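Local coordinates for protein tryptophan--tRNA ligase (Campylobacter jejuni subsp. jejuni, PDB 3TZL) that probably catalyses the ATP-dependent attachment of tryptophan to its cognate tRNA, as a homodimeric class I aminoacyl-tRNA synthetase, at residues Gly14-Gly19 and Asp202-Glu207. Sequence-based numbering, arbitrary orientation.
Sequences GDLHIG and DIFSSE. With ADP (adenosine-5'-diphosphate), chain I; PO4 (phosphate ion), chain K.
Leu16 and Ile203 meet through their backbones: Ile203 N donates to Leu16 O at 3.1 Å, with an N-H...O angle of 162° and the donor tilted slightly out of the carbonyl plane. The same oxygen accepts from a water whose own oxygen takes Phe204 N at 2.8 Å, and Asp202 CA approaches as well, so two hydrogen bonds and a weaker CA-H...O contact meet on Leu16 O. His17 and Asp202 are joined by a single antiparallel bridge, their CA atoms 4.0 Å apart, and a backbone bond between Ile18 and Ile201 continues the pairing. Packing is tightest where Ile203 lies against His17 and Ile18. Its CB points toward the 14-19 segment, and CG1, anti to the carbonyl carbon, sends CD1 to within 3.8 Å of His17 O while CG1 itself packs 4.2 Å from Ile18 CG2. Leu16 CD1 reaches the edge of the Phe204 ring, near its plane, and Ile203 CG2 sits over one face; Tyr284 stacks on this ring, and Ala66 of helix 53-70 touches both Leu16 and Phe204.

The 14-19 segment belongs to the HIGH-region motif of class I synthetases, which here lies against the chain that follows the KMSKS region. His17 is the N-cap of helix 18-30: ND1 accepts weakly from Gly19 N in the ring plane, while NE2 donates to ADP O1B at 3.1 Å and 165°, also at the ring edge. These two bonds, one from the helix start and one to the beta-phosphate, restrict the ring's rotation.

Toward exposed Asp15 the contact is looser. Its CB stands 4.1 Å from Asp202 CG, and the two carboxylate planes are 63° apart with Asp15 OD2 and Asp202 OD2 4.2 Å from each other. Gln213 bonds to Asp202 OD2 and Thr200 to Asp202 OD1, which holds that carboxylate in place.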
ATOM      1  N   GLY B  14      10.553  -8.018  21.621  1.00 51.22           N
ATOM      2  CA  GLY B  14      11.314  -8.116  22.850  1.00 52.88           C
ATOM      3  C   GLY B  14      12.682  -8.750  22.645  1.00 53.65           C
ATOM      4  O   GLY B  14      13.275  -8.665  21.567  1.00 50.26           O
ATOM      5  N   ASP B  15      13.184  -9.403  23.685  1.00 54.06           N
ATOM      6  CA  ASP B  15      14.488 -10.046  23.602  1.00 53.44           C
ATOM      7  C   ASP B  15      14.353 -11.495  23.165  1.00 48.36           C
ATOM      8  O   ASP B  15      13.442 -12.203  23.602  1.00 46.33           O
ATOM      9  CB  ASP B  15      15.190  -9.947  24.949  1.00 59.93           C
ATOM     10  CG  ASP B  15      15.311  -8.516  25.417  1.00 63.95           C
ATOM     11  OD1 ASP B  15      15.687  -7.661  24.581  1.00 60.86           O
ATOM     12  OD2 ASP B  15      15.004  -8.241  26.601  1.00 64.96           O
ATOM     13  N   LEU B  16      15.245 -11.924  22.278  1.00 44.07           N
ATOM     14  CA  LEU B  16      15.308 -13.326  21.867  1.00 41.28           C
ATOM     15  C   LEU B  16      15.822 -14.233  22.997  1.00 39.43           C
ATOM     16  O   LEU B  16      16.828 -13.927  23.628  1.00 39.30           O
ATOM     17  CB  LEU B  16      16.213 -13.472  20.658  1.00 38.11           C
ATOM     18  CG  LEU B  16      15.654 -12.966  19.335  1.00 37.77           C
ATOM     19  CD1 LEU B  16      16.730 -13.065  18.295  1.00 37.31           C
ATOM     20  CD2 LEU B  16      14.419 -13.772  18.927  1.00 37.20           C
ATOM     21  N   HIS B  17      15.122 -15.336  23.247  1.00 40.00           N
ATOM     22  CA  HIS B  17      15.532 -16.270  24.293  1.00 44.33           C
ATOM     23  C   HIS B  17      15.865 -17.656  23.740  1.00 42.38           C
ATOM     24  O   HIS B  17      15.606 -17.946  22.576  1.00 39.24           O
ATOM     25  CB  HIS B  17      14.489 -16.344  25.422  1.00 46.63           C
ATOM     26  CG  HIS B  17      13.100 -16.660  24.960  1.00 46.93           C
ATOM     27  ND1 HIS B  17      12.722 -17.917  24.542  1.00 45.34           N
ATOM     28  CD2 HIS B  17      11.992 -15.882  24.880  1.00 46.49           C
ATOM     29  CE1 HIS B  17      11.441 -17.900  24.209  1.00 48.00           C
ATOM     30  NE2 HIS B  17      10.977 -16.677  24.403  1.00 47.77           N
ATOM     31  N   ILE B  18      16.445 -18.520  24.564  1.00 44.94           N
ATOM     32  CA  ILE B  18      16.883 -19.824  24.057  1.00 41.79           C
ATOM     33  C   ILE B  18      15.728 -20.697  23.563  1.00 44.58           C
ATOM     34  O   ILE B  18      15.947 -21.695  22.885  1.00 48.07           O
ATOM     35  CB  ILE B  18      17.756 -20.575  25.067  1.00 37.59           C
ATOM     36  CG1 ILE B  18      16.991 -20.830  26.366  1.00 35.11           C
ATOM     37  CG2 ILE B  18      19.040 -19.783  25.346  1.00 38.89           C
ATOM     38  CD1 ILE B  18      17.748 -21.789  27.334  1.00 39.60           C
ATOM     39  N   GLY B  19      14.499 -20.307  23.896  1.00 42.65           N
ATOM     40  CA  GLY B  19      13.320 -20.981  23.387  1.00 41.08           C
ATOM     41  C   GLY B  19      13.080 -20.665  21.915  1.00 43.08           C
ATOM     42  O   GLY B  19      12.753 -21.546  21.125  1.00 44.30           O
ATOM     43  N   ASP B 202      17.743 -15.295  28.092  1.00 40.57           N
ATOM     44  CA  ASP B 202      18.007 -14.515  26.886  1.00 43.50           C
ATOM     45  C   ASP B 202      19.387 -14.803  26.292  1.00 47.48           C
ATOM     46  O   ASP B 202      20.322 -15.204  26.997  1.00 49.66           O
ATOM     47  CB  ASP B 202      17.834 -13.013  27.164  1.00 42.13           C
ATOM     48  CG  ASP B 202      16.442 -12.673  27.690  1.00 47.28           C
ATOM     49  OD1 ASP B 202      15.473 -13.367  27.331  1.00 45.16           O
ATOM     50  OD2 ASP B 202      16.317 -11.712  28.475  1.00 52.79           O
ATOM     51  N   ILE B 203      19.491 -14.596  24.984  1.00 44.20           N
ATOM     52  CA  ILE B 203      20.683 -14.935  24.223  1.00 40.22           C
ATOM     53  C   ILE B 203      21.676 -13.792  24.201  1.00 37.08           C
ATOM     54  O   ILE B 203      22.879 -14.006  24.298  1.00 36.37           O
ATOM     55  CB  ILE B 203      20.311 -15.245  22.771  1.00 38.63           C
ATOM     56  CG1 ILE B 203      19.445 -16.504  22.716  1.00 38.94           C
ATOM     57  CG2 ILE B 203      21.555 -15.401  21.919  1.00 34.73           C
ATOM     58  CD1 ILE B 203      18.971 -16.848  21.325  1.00 40.39           C
ATOM     59  N   PHE B 204      21.161 -12.576  24.061  1.00 35.15           N
ATOM     60  CA  PHE B 204      22.000 -11.413  23.856  1.00 39.59           C
ATOM     61  C   PHE B 204      21.960 -10.449  25.038  1.00 46.06           C
ATOM     62  O   PHE B 204      21.877  -9.243  24.862  1.00 49.85           O
ATOM     63  CB  PHE B 204      21.608 -10.706  22.552  1.00 40.07           C
ATOM     64  CG  PHE B 204      21.782 -11.569  21.335  1.00 38.59           C
ATOM     65  CD1 PHE B 204      23.049 -11.908  20.888  1.00 37.25           C
ATOM     66  CD2 PHE B 204      20.684 -12.056  20.649  1.00 36.47           C
ATOM     67  CE1 PHE B 204      23.216 -12.710  19.775  1.00 34.01           C
ATOM     68  CE2 PHE B 204      20.847 -12.872  19.543  1.00 33.22           C
ATOM     69  CZ  PHE B 204      22.120 -13.193  19.108  1.00 30.85           C
ATOM     70  N   SER B 205      22.036 -10.993  26.242  1.00 52.33           N
ATOM     71  CA  SER B 205      22.019 -10.182  27.443  1.00 52.43           C
ATOM     72  C   SER B 205      23.438 -10.030  27.953  1.00 51.94           C
ATOM     73  O   SER B 205      24.367 -10.621  27.410  1.00 52.35           O
ATOM     74  CB  SER B 205      21.146 -10.850  28.500  1.00 58.47           C
ATOM     75  OG  SER B 205      21.539 -12.201  28.700  1.00 64.71           O
ATOM     76  N   SER B 206      23.611  -9.224  28.991  1.00 54.71           N
ATOM     77  CA  SER B 206      24.896  -9.141  29.656  1.00 55.02           C
ATOM     78  C   SER B 206      25.036 -10.373  30.512  1.00 56.10           C
ATOM     79  O   SER B 206      24.032 -10.994  30.861  1.00 58.31           O
ATOM     80  CB  SER B 206      24.943  -7.913  30.560  1.00 62.34           C
ATOM     81  OG  SER B 206      23.954  -7.993  31.573  1.00 63.55           O
ATOM     82  N   GLU B 207      26.272 -10.713  30.867  1.00 54.10           N
ATOM     83  CA  GLU B 207      26.533 -11.815  31.780  1.00 58.03           C
ATOM     84  C   GLU B 207      25.813 -11.647  33.108  1.00 57.00           C
ATOM     85  O   GLU B 207      25.434 -12.634  33.738  1.00 51.92           O
ATOM     86  CB  GLU B 207      28.026 -11.967  32.022  1.00 65.23           C
ATOM     87  CG  GLU B 207      28.783 -12.465  30.806  1.00 71.87           C
ATOM     88  CD  GLU B 207      30.186 -12.906  31.149  1.00 78.90           C
ATOM     89  OE1 GLU B 207      30.458 -13.096  32.355  1.00 79.62           O
ATOM     90  OE2 GLU B 207      31.015 -13.056  30.221  1.00 81.94           O
TER
HETATM   91  PB  ADP I 330       6.907 -15.817  23.438  1.00 84.42           P
HETATM   92  O1B ADP I 330       8.054 -15.774  24.409  1.00 81.06           O
HETATM   93  O2B ADP I 330       6.516 -14.463  22.900  1.00 88.92           O
HETATM   94  O3B ADP I 330       5.720 -16.661  23.856  1.00 90.92           O
HETATM   95  PA  ADP I 330       7.460 -16.044  20.675  1.00 93.32           P
HETATM   96  O1A ADP I 330       8.614 -15.097  20.461  1.00 88.07           O
HETATM   97  O2A ADP I 330       6.054 -15.565  20.383  1.00 97.66           O
HETATM   98  O3A ADP I 330       7.569 -16.590  22.197  1.00 51.90           O
HETATM   99  O5' ADP I 330       7.735 -17.378  19.804  1.00 73.26           O
HETATM  100  C5' ADP I 330       8.270 -17.298  18.483  1.00 71.51           C
HETATM  101  C4' ADP I 330       8.667 -18.691  18.002  1.00 69.94           C
HETATM  102  O4' ADP I 330       9.653 -19.268  18.863  1.00 69.03           O
HETATM  103  C3' ADP I 330       7.474 -19.630  17.987  1.00 71.48           C
HETATM  104  O3' ADP I 330       7.097 -19.876  16.630  1.00 73.07           O
HETATM  105  C2' ADP I 330       7.939 -20.910  18.653  1.00 70.28           C
HETATM  106  O2' ADP I 330       8.076 -21.956  17.685  1.00 71.53           O
HETATM  107  C1' ADP I 330       9.313 -20.612  19.221  1.00 66.80           C
HETATM  108  N9  ADP I 330       9.303 -20.754  20.703  1.00 61.80           N
HETATM  109  C8  ADP I 330       9.064 -19.771  21.598  1.00 60.17           C
HETATM  110  N7  ADP I 330       9.139 -20.227  22.877  1.00 59.00           N
HETATM  111  C5  ADP I 330       9.438 -21.536  22.806  1.00 59.14           C
HETATM  112  C6  ADP I 330       9.666 -22.623  23.785  1.00 61.60           C
HETATM  113  N6  ADP I 330       9.581 -22.381  25.117  1.00 61.36           N
HETATM  114  N1  ADP I 330       9.956 -23.853  23.298  1.00 63.76           N
HETATM  115  C2  ADP I 330      10.034 -24.096  21.972  1.00 62.78           C
HETATM  116  N3  ADP I 330       9.840 -23.157  21.025  1.00 57.65           N
HETATM  117  C4  ADP I 330       9.545 -21.881  21.377  1.00 59.01           C
HETATM  118  P   PO4 K 332       9.375  -4.462  21.394  1.00 98.22           P
HETATM  119  O1  PO4 K 332       9.085  -2.986  21.250  1.00101.68           O
HETATM  120  O2  PO4 K 332      10.868  -4.631  21.580  1.00 98.09           O
HETATM  121  O3  PO4 K 332       8.641  -4.996  22.605  1.00 96.88           O
HETATM  122  O4  PO4 K 332       8.895  -5.194  20.160  1.00 93.66           O
HETATM  123  O   HOH W   1      18.518 -11.753  23.659  1.00 45.40           O